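PDB 3L49: ABC sugar (Ribose) transporter, periplasmic substrate-binding subunit from Rhodobacter sphaeroides, which probably binds a sugar in the periplasm as the substrate-binding subunit of an ABC transporter. Local coordinates for residues A[219-230]-A[238-246]; A[166-176]-A[199-209]. All coordinates share one frame; numbering follows the deposited sequence. Where two conformers were deposited one is given.

How the contacts relate
Both contacts lie in the same lobe of the protein and follow each other along the chain, with centres about 12 Å apart. Contact 1 is the more buried. It pairs two neighbouring parallel strands and lays the start of a helix over them, so backbone hydrogen bonds dominate. Contact 2 is partly buried and packs two helices, 171-185 and 200-212, mainly through apolar side chains and one polar bond. Helix 200-212 joins the two: Asp200 probably bonds to the backbone N of Ser226, and the hydroxyls of Thr207 and Thr220 probably pair. At one end, each contact reaches the unidentified ligand, through Asp224 and Gln246 or through Trp199.

Contact 1. Residues A[219-230]-A[238-246]; sequences RTYGVDGSPEFV and SPAGAVAAQ
Phe229 lies over strand 240-245 with its ring turned edge-on to part of it. CD2 meets Val243 CB at 3.7 Å, and the carbonyl O of Ala242 also sits at the ring edge. CE1 touches Ala240 CB at 3.7 Å. CG stands anti to the backbone N (chi1 -162°), which carries the ring from the helix down to the strands. An alanine here is likely to open a gap over Ala240 and Val243, where the ring now packs. From the other face of the sheet, Tyr221 brings CD2 to 3.6 Å from Ala242 CB, at the ring edge; its OH bonds to Asp121. Val223 CG2 meets Ala244 CB on that same face.

Between these two layers runs a parallel backbone ladder. Thr220 O takes a bond from Gly241 N at 2.8 Å and a weak one from Ala242 N, marking a beta bulge. A side chain at Gly241 would run into the Tyr221 ring. Further along, Ala244 N bonds to Gly222 O, and Asp224 N to Ala244 O at 2.8 Å. Gln246 N closes the ladder on Asp224 O. Gln246 NE2 bonds to the unidentified ligand, and OE1 to Ser105. The whole is a beta-alpha-beta unit of strand 219-222, helix 227-234 and strand 240-245, with the ligand site at the strands' C-terminal ends.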
loop_
_atom_site.group_PDB
_atom_site.type_symbol
_atom_site.label_atom_id
_atom_site.label_comp_id
_atom_site.label_asym_id
_atom_site.label_seq_id
_atom_site.Cartn_x
_atom_site.Cartn_y
_atom_site.Cartn_z
ATOM N N ARG A 219 18.499 0.117 10.336
ATOM C CA ARG A 219 18.021 0.203 8.964
ATOM C C ARG A 219 16.497 0.219 8.912
ATOM O O ARG A 219 15.833 -0.358 9.773
ATOM C CB ARG A 219 18.600 -0.931 8.104
ATOM C CG ARG A 219 20.124 -0.881 7.904
ATOM C CD ARG A 219 20.556 0.235 6.951
ATOM N NE ARG A 219 21.994 0.211 6.675
ATOM C CZ ARG A 219 22.892 1.031 7.218
ATOM N NH1 ARG A 219 22.524 1.971 8.081
ATOM N NH2 ARG A 219 24.169 0.915 6.890
ATOM N N THR A 220 15.944 0.909 7.916
ATOM C CA THR A 220 14.482 0.986 7.746
ATOM C C THR A 220 14.009 0.192 6.531
ATOM O O THR A 220 14.740 0.053 5.549
ATOM C CB THR A 220 13.953 2.437 7.611
ATOM O OG1 THR A 220 14.445 3.023 6.399
ATOM C CG2 THR A 220 14.342 3.292 8.820
ATOM N N TYR A 221 12.781 -0.322 6.607
ATOM C CA TYR A 221 12.221 -1.194 5.579
ATOM C C TYR A 221 10.773 -0.853 5.320
ATOM O O TYR A 221 9.984 -0.729 6.256
ATOM C CB TYR A 221 12.336 -2.668 6.002
ATOM C CG TYR A 221 13.762 -3.091 6.254
ATOM C CD1 TYR A 221 14.349 -2.898 7.500
ATOM C CD2 TYR A 221 14.540 -3.632 5.232
ATOM C CE1 TYR A 221 15.664 -3.238 7.731
ATOM C CE2 TYR A 221 15.862 -3.981 5.453
ATOM C CZ TYR A 221 16.408 -3.788 6.712
ATOM O OH TYR A 221 17.702 -4.125 6.964
ATOM N N GLY A 222 10.414 -0.725 4.047
ATOM C CA GLY A 222 9.036 -0.412 3.681
ATOM C C GLY A 222 8.692 -0.900 2.296
ATOM O O GLY A 222 9.487 -1.588 1.660
ATOM N N VAL A 223 7.505 -0.522 1.830
ATOM C CA VAL A 223 6.934 -1.039 0.591
ATOM C C VAL A 223 6.388 0.121 -0.226
ATOM O O VAL A 223 5.750 0.996 0.339
ATOM C CB VAL A 223 5.754 -2.004 0.890
ATOM C CG1 VAL A 223 4.960 -2.326 -0.384
ATOM C CG2 VAL A 223 6.226 -3.290 1.579
ATOM N N ASP A 224 6.693 0.134 -1.528
ATOM C CA ASP A 224 5.993 0.904 -2.591
ATOM C C ASP A 224 6.930 1.290 -3.708
ATOM O O ASP A 224 6.620 1.084 -4.874
ATOM C CB ASP A 224 5.258 2.165 -2.110
ATOM C CG ASP A 224 3.843 1.877 -1.650
ATOM O OD1 ASP A 224 3.430 0.703 -1.721
ATOM O OD2 ASP A 224 3.161 2.819 -1.197
ATOM N N GLY A 225 8.071 1.859 -3.342
ATOM C CA GLY A 225 9.021 2.350 -4.323
ATOM C C GLY A 225 8.833 3.821 -4.653
ATOM O O GLY A 225 9.074 4.239 -5.792
ATOM N N SER A 226 8.403 4.604 -3.662
ATOM C CA SER A 226 8.298 6.064 -3.794
ATOM C C SER A 226 9.696 6.639 -4.022
ATOM O O SER A 226 10.629 6.274 -3.297
ATOM C CB SER A 226 7.648 6.690 -2.550
ATOM O OG SER A 226 8.563 6.784 -1.469
ATOM N N PRO A 227 9.845 7.519 -5.043
ATOM C CA PRO A 227 11.142 8.025 -5.519
ATOM C C PRO A 227 12.110 8.483 -4.425
ATOM O O PRO A 227 13.307 8.218 -4.530
ATOM C CB PRO A 227 10.746 9.197 -6.418
ATOM C CG PRO A 227 9.429 8.794 -6.961
ATOM C CD PRO A 227 8.732 8.087 -5.831
ATOM N N GLU A 228 11.584 9.133 -3.385
ATOM C CA GLU A 228 12.386 9.559 -2.227
ATOM C C GLU A 228 12.952 8.406 -1.393
ATOM O O GLU A 228 14.091 8.484 -0.938
ATOM C CB GLU A 228 11.626 10.562 -1.343
ATOM C CG GLU A 228 10.125 10.714 -1.663
ATOM C CD GLU A 228 9.395 11.720 -0.762
ATOM O OE1 GLU A 228 8.158 11.857 -0.910
ATOM O OE2 GLU A 228 10.049 12.366 0.093
ATOM N N PHE A 229 12.183 7.337 -1.202
ATOM C CA PHE A 229 12.699 6.199 -0.438
ATOM C C PHE A 229 13.670 5.307 -1.225
ATOM O O PHE A 229 14.663 4.831 -0.675
ATOM C CB PHE A 229 11.589 5.379 0.227
ATOM C CG PHE A 229 12.088 4.497 1.344
ATOM C CD1 PHE A 229 12.470 5.047 2.567
ATOM C CD2 PHE A 229 12.203 3.118 1.167
ATOM C CE1 PHE A 229 12.948 4.234 3.599
ATOM C CE2 PHE A 229 12.668 2.300 2.190
ATOM C CZ PHE A 229 13.043 2.855 3.410
ATOM N N VAL A 230 13.385 5.102 -2.508
ATOM C CA VAL A 230 14.290 4.405 -3.434
ATOM C C VAL A 230 15.685 5.046 -3.445
ATOM O O VAL A 230 16.692 4.361 -3.256
ATOM C CB VAL A 230 13.690 4.381 -4.866
ATOM C CG1 VAL A 230 14.686 3.852 -5.889
ATOM C CG2 VAL A 230 12.434 3.547 -4.888
ATOM N N SER A 238 22.856 6.640 3.724
ATOM C CA SER A 238 21.528 6.646 4.322
ATOM C C SER A 238 21.195 5.309 4.975
ATOM O O SER A 238 21.514 4.255 4.424
ATOM C CB SER A 238 20.483 6.990 3.257
ATOM O OG SER A 238 19.176 6.646 3.669
ATOM N N PRO A 239 20.553 5.346 6.156
ATOM C CA PRO A 239 20.071 4.129 6.818
ATOM C C PRO A 239 18.791 3.491 6.238
ATOM O O PRO A 239 18.171 2.674 6.905
ATOM C CB PRO A 239 19.836 4.589 8.262
ATOM C CG PRO A 239 19.533 6.027 8.165
ATOM C CD PRO A 239 20.304 6.551 6.974
ATOM N N ALA A 240 18.391 3.841 5.020
ATOM C CA ALA A 240 17.276 3.140 4.386
ATOM C C ALA A 240 17.766 1.795 3.862
ATOM O O ALA A 240 18.695 1.746 3.065
ATOM C CB ALA A 240 16.674 3.972 3.277
ATOM N N GLY A 241 17.133 0.711 4.323
ATOM C CA GLY A 241 17.648 -0.652 4.142
ATOM C C GLY A 241 17.147 -1.463 2.956
ATOM O O GLY A 241 17.939 -2.151 2.310
ATOM N N ALA A 242 15.839 -1.412 2.690
ATOM C CA ALA A 242 15.237 -2.091 1.534
ATOM C C ALA A 242 13.820 -1.617 1.261
ATOM O O ALA A 242 13.120 -1.161 2.160
ATOM C CB ALA A 242 15.252 -3.630 1.699
ATOM N N VAL A 243 13.402 -1.745 0.008
ATOM C CA VAL A 243 12.060 -1.361 -0.404
ATOM C C VAL A 243 11.500 -2.361 -1.415
ATOM O O VAL A 243 12.205 -2.805 -2.320
ATOM C CB VAL A 243 12.015 0.115 -0.925
ATOM C CG1 VAL A 243 12.889 0.321 -2.171
ATOM C CG2 VAL A 243 10.598 0.561 -1.180
ATOM N N ALA A 244 10.242 -2.741 -1.229
ATOM C CA ALA A 244 9.520 -3.521 -2.223
ATOM C C ALA A 244 8.904 -2.571 -3.249
ATOM O O ALA A 244 7.867 -1.958 -2.996
ATOM C CB ALA A 244 8.455 -4.371 -1.558
ATOM N N ALA A 245 9.555 -2.442 -4.402
ATOM C CA ALA A 245 9.115 -1.490 -5.417
ATOM C C ALA A 245 8.010 -2.035 -6.314
ATOM O O ALA A 245 8.242 -2.957 -7.097
ATOM C CB ALA A 245 10.281 -1.036 -6.244
ATOM N N GLN A 246 6.824 -1.432 -6.213
ATOM C CA GLN A 246 5.641 -1.850 -6.961
ATOM C C GLN A 246 5.455 -1.061 -8.254
ATOM O O GLN A 246 6.153 -0.086 -8.498
ATOM C CB GLN A 246 4.392 -1.645 -6.112
ATOM C CG GLN A 246 4.314 -2.454 -4.833
ATOM C CD GLN A 246 2.987 -2.243 -4.155
ATOM O OE1 GLN A 246 2.036 -2.988 -4.385
ATOM N NE2 GLN A 246 2.894 -1.188 -3.356
#

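Contact 2. Residues A[166-176]-A[199-209]; sequences DVIPNTIQSAY and WDVPMIGATQA
Two helices of one lobe of the periplasmic binding protein fold, 171-185 and 200-212, pack here; the axes of their segments 171-176 and 200-209 lie 45° apart, and the loop before each helix extends the contact. Ile172 is a knob in a hole formed by Val201, Ile204, Gly205 and Gln208. Its CG1 lies 3.8 Å from Val201 CG1, the two side chains crossing at about a right angle. CD1 reaches Ile204 CG2, and CG2 rests beside Gln208 NE2. The backbones come close at Gly205, whose CA makes a CA-H...O contact of 3.4 Å with Ile172 O. A CB on Gly205 would strike that oxygen. Ala175 CB packs on Pro202.

One turn on from Ile172, Tyr176 lays a ring face on Ala209, whose CB is 4.0 Å from the ring centroid in a CH-pi contact. Tyr176 CG is anti to the backbone N (chi1 -175°), which sends the ring along helix 200-212, where CD1 meets Gln208 CB.

At the N-terminal ends Trp199 takes over. Its NE1 gives a hydrogen bond of 2.7 Å to Asp166 OD2, which lies near the indole plane. The carboxylate is turned 43° from it. Ile168 CD1 touches CH2 of the indole at 3.6 Å, and Thr171 CG2 touches CZ2 at 3.7 Å. Pro202 CD lies over one face, toward the rim. The Thr171 hydroxyl is turned back to Val167 O, which leaves the methyl for Trp199.

Asp166 OD1 bonds to Gly133 N, so both carboxylate oxygens are held. His17 and Phe134 also meet the indole; the nearest atoms of the Trp199 side chain and the unidentified ligand are about 4 Å apart. The polar bond to Asp166 probably limits rotation of the indole beside the ligand, while the helices are joined mainly by apolar packing.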
loop_
_atom_site.group_PDB
_atom_site.type_symbol
_atom_site.label_atom_id
_atom_site.label_comp_id
_atom_site.label_asym_id
_atom_site.label_seq_id
_atom_site.Cartn_x
_atom_site.Cartn_y
_atom_site.Cartn_z
ATOM N N ASP A 166 1.457 4.622 12.380
ATOM C CA ASP A 166 1.703 5.535 11.268
ATOM C C ASP A 166 0.365 6.129 10.831
ATOM O O ASP A 166 -0.666 5.465 10.933
ATOM C CB ASP A 166 2.495 4.882 10.107
ATOM C CG ASP A 166 1.947 3.524 9.675
ATOM O OD1 ASP A 166 1.552 2.710 10.535
ATOM O OD2 ASP A 166 1.945 3.259 8.454
ATOM N N VAL A 167 0.372 7.391 10.395
ATOM C CA VAL A 167 -0.878 8.129 10.158
ATOM C C VAL A 167 -0.914 8.889 8.832
ATOM O O VAL A 167 0.108 9.071 8.186
ATOM C CB VAL A 167 -1.176 9.145 11.304
ATOM C CG1 VAL A 167 -1.336 8.443 12.665
ATOM C CG2 VAL A 167 -0.101 10.230 11.365
ATOM N N ILE A 168 -2.116 9.312 8.445
ATOM C CA ILE A 168 -2.356 10.275 7.375
ATOM C C ILE A 168 -3.333 11.337 7.924
ATOM O O ILE A 168 -4.323 10.980 8.566
ATOM C CB ILE A 168 -2.944 9.584 6.108
ATOM C CG1 ILE A 168 -1.888 8.717 5.419
ATOM C CG2 ILE A 168 -3.459 10.606 5.095
ATOM C CD1 ILE A 168 -2.437 7.844 4.305
ATOM N N PRO A 169 -3.061 12.646 7.691
ATOM C CA PRO A 169 -1.926 13.228 6.969
ATOM C C PRO A 169 -0.753 13.513 7.905
ATOM O O PRO A 169 -0.783 13.082 9.068
ATOM C CB PRO A 169 -2.512 14.520 6.387
ATOM C CG PRO A 169 -3.638 14.889 7.315
ATOM C CD PRO A 169 -3.969 13.697 8.187
ATOM N N ASN A 170 0.258 14.223 7.395
ATOM C CA ASN A 170 1.486 14.519 8.142
ATOM C C ASN A 170 2.226 13.244 8.542
ATOM O O ASN A 170 2.676 13.090 9.683
ATOM C CB ASN A 170 1.211 15.418 9.363
ATOM C CG ASN A 170 0.494 16.708 8.994
ATOM O OD1 ASN A 170 -0.618 16.953 9.450
ATOM N ND2 ASN A 170 1.125 17.531 8.161
ATOM N N THR A 171 2.339 12.340 7.569
ATOM C CA THR A 171 2.884 10.997 7.760
ATOM C C THR A 171 4.366 11.020 8.141
ATOM O O THR A 171 4.762 10.424 9.147
ATOM C CB THR A 171 2.700 10.154 6.479
ATOM O OG1 THR A 171 1.334 10.224 6.040
ATOM C CG2 THR A 171 3.086 8.706 6.723
ATOM N N ILE A 172 5.151 11.739 7.336
ATOM C CA ILE A 172 6.601 11.792 7.442
ATOM C C ILE A 172 7.064 12.363 8.782
ATOM O O ILE A 172 7.923 11.776 9.446
ATOM C CB ILE A 172 7.217 12.593 6.252
ATOM C CG1 ILE A 172 6.978 11.857 4.925
ATOM C CG2 ILE A 172 8.711 12.876 6.474
ATOM C CD1 ILE A 172 7.633 12.524 3.696
ATOM N N GLN A 173 6.474 13.489 9.179
ATOM C CA GLN A 173 6.856 14.171 10.412
ATOM C C GLN A 173 6.384 13.433 11.651
ATOM O O GLN A 173 7.088 13.412 12.660
ATOM C CB GLN A 173 6.378 15.632 10.420
ATOM C CG GLN A 173 4.935 15.854 10.047
ATOM C CD GLN A 173 4.685 17.224 9.445
ATOM O OE1 GLN A 173 3.984 17.349 8.436
ATOM N NE2 GLN A 173 5.256 18.266 10.063
ATOM N N SER A 174 5.209 12.813 11.570
ATOM C CA SER A 174 4.698 12.012 12.681
ATOM C C SER A 174 5.586 10.789 12.912
ATOM O O SER A 174 5.836 10.406 14.055
ATOM C CB SER A 174 3.247 11.608 12.443
ATOM O OG SER A 174 2.824 10.624 13.372
ATOM N N ALA A 175 6.092 10.205 11.827
ATOM C CA ALA A 175 7.025 9.083 11.929
ATOM C C ALA A 175 8.386 9.526 12.473
ATOM O O ALA A 175 8.936 8.878 13.362
ATOM C CB ALA A 175 7.179 8.406 10.592
ATOM N N TYR A 176 8.909 10.635 11.939
ATOM C CA TYR A 176 10.148 11.263 12.413
ATOM C C TYR A 176 10.084 11.499 13.935
ATOM O O TYR A 176 11.029 11.163 14.657
ATOM C CB TYR A 176 10.345 12.580 11.656
ATOM C CG TYR A 176 11.625 13.369 11.898
ATOM C CD1 TYR A 176 12.485 13.663 10.840
ATOM C CD2 TYR A 176 11.935 13.893 13.157
ATOM C CE1 TYR A 176 13.634 14.425 11.041
ATOM C CE2 TYR A 176 13.086 14.635 13.373
ATOM C CZ TYR A 176 13.932 14.901 12.316
ATOM O OH TYR A 176 15.067 15.651 12.538
ATOM N N TRP A 199 4.187 0.435 4.309
ATOM C CA TRP A 199 4.360 1.359 3.192
ATOM C C TRP A 199 5.522 2.331 3.399
ATOM O O TRP A 199 5.997 2.513 4.518
ATOM C CB TRP A 199 3.042 2.074 2.825
ATOM C CG TRP A 199 2.482 3.010 3.868
ATOM C CD1 TRP A 199 2.283 2.753 5.191
ATOM C CD2 TRP A 199 2.018 4.344 3.648
ATOM N NE1 TRP A 199 1.750 3.848 5.814
ATOM C CE2 TRP A 199 1.568 4.839 4.889
ATOM C CE3 TRP A 199 1.941 5.169 2.523
ATOM C CZ2 TRP A 199 1.054 6.127 5.039
ATOM C CZ3 TRP A 199 1.424 6.451 2.672
ATOM C CH2 TRP A 199 1.000 6.918 3.921
ATOM N N ASP A 200 5.955 2.924 2.286
ATOM C CA ASP A 200 7.158 3.766 2.135
ATOM C C ASP A 200 7.229 5.045 2.944
ATOM O O ASP A 200 8.271 5.373 3.520
ATOM C CB ASP A 200 7.233 4.242 0.682
ATOM C CG ASP A 200 8.276 3.539 -0.102
ATOM O OD1 ASP A 200 9.185 2.961 0.519
ATOM O OD2 ASP A 200 8.187 3.578 -1.341
ATOM N N VAL A 201 6.125 5.787 2.897
ATOM C CA VAL A 201 6.072 7.186 3.312
ATOM C C VAL A 201 6.517 7.439 4.771
ATOM O O VAL A 201 7.381 8.292 4.979
ATOM C CB VAL A 201 4.718 7.859 2.878
ATOM C CG1 VAL A 201 4.607 9.293 3.342
ATOM C CG2 VAL A 201 4.573 7.802 1.354
ATOM N N PRO A 202 6.002 6.665 5.764
ATOM C CA PRO A 202 6.555 6.854 7.119
ATOM C C PRO A 202 8.045 6.521 7.254
ATOM O O PRO A 202 8.734 7.101 8.096
ATOM C CB PRO A 202 5.721 5.895 7.989
ATOM C CG PRO A 202 5.130 4.922 7.041
ATOM C CD PRO A 202 4.935 5.644 5.753
ATOM N N MET A 203 8.544 5.609 6.425
ATOM C CA MET A 203 9.953 5.233 6.485
ATOM C C MET A 203 10.872 6.334 5.969
ATOM O O MET A 203 12.043 6.376 6.340
ATOM C CB MET A 203 10.203 3.881 5.795
ATOM C CG MET A 203 9.542 2.677 6.478
ATOM S SD MET A 203 10.015 2.449 8.209
ATOM C CE MET A 203 8.741 3.324 9.104
ATOM N N ILE A 204 10.331 7.230 5.137
ATOM C CA ILE A 204 11.057 8.429 4.704
ATOM C C ILE A 204 11.379 9.302 5.920
ATOM O O ILE A 204 12.513 9.747 6.086
ATOM C CB ILE A 204 10.285 9.228 3.619
ATOM C CG1 ILE A 204 10.172 8.409 2.330
ATOM C CG2 ILE A 204 10.996 10.547 3.296
ATOM C CD1 ILE A 204 9.000 8.814 1.430
ATOM N N GLY A 205 10.383 9.493 6.780
ATOM C CA GLY A 205 10.551 10.195 8.045
ATOM C C GLY A 205 11.454 9.492 9.032
ATOM O O GLY A 205 12.312 10.124 9.653
ATOM N N ALA A 206 11.270 8.183 9.171
ATOM C CA ALA A 206 12.055 7.374 10.117
ATOM C C ALA A 206 13.543 7.422 9.786
ATOM O O ALA A 206 14.377 7.558 10.678
ATOM C CB ALA A 206 11.550 5.932 10.142
ATOM N N THR A 207 13.851 7.350 8.494
ATOM C CA THR A 207 15.217 7.459 7.983
ATOM C C THR A 207 15.822 8.826 8.291
ATOM O O THR A 207 16.955 8.901 8.785
ATOM C CB THR A 207 15.249 7.193 6.465
ATOM O OG1 THR A 207 14.530 5.989 6.189
ATOM C CG2 THR A 207 16.672 7.054 5.944
ATOM N N GLN A 208 15.058 9.891 8.011
ATOM C CA GLN A 208 15.477 11.267 8.300
ATOM C C GLN A 208 15.837 11.468 9.779
ATOM O O GLN A 208 16.867 12.087 10.087
ATOM C CB GLN A 208 14.394 12.248 7.876
ATOM C CG GLN A 208 14.353 12.537 6.371
ATOM C CD GLN A 208 13.060 13.215 5.932
ATOM O OE1 GLN A 208 12.854 13.477 4.740
ATOM N NE2 GLN A 208 12.176 13.496 6.894
ATOM N N ALA A 209 15.005 10.911 10.671
ATOM C CA ALA A 209 15.219 10.956 12.121
ATOM C C ALA A 209 16.490 10.243 12.580
ATOM O O ALA A 209 17.229 10.777 13.407
ATOM C CB ALA A 209 14.002 10.381 12.861
#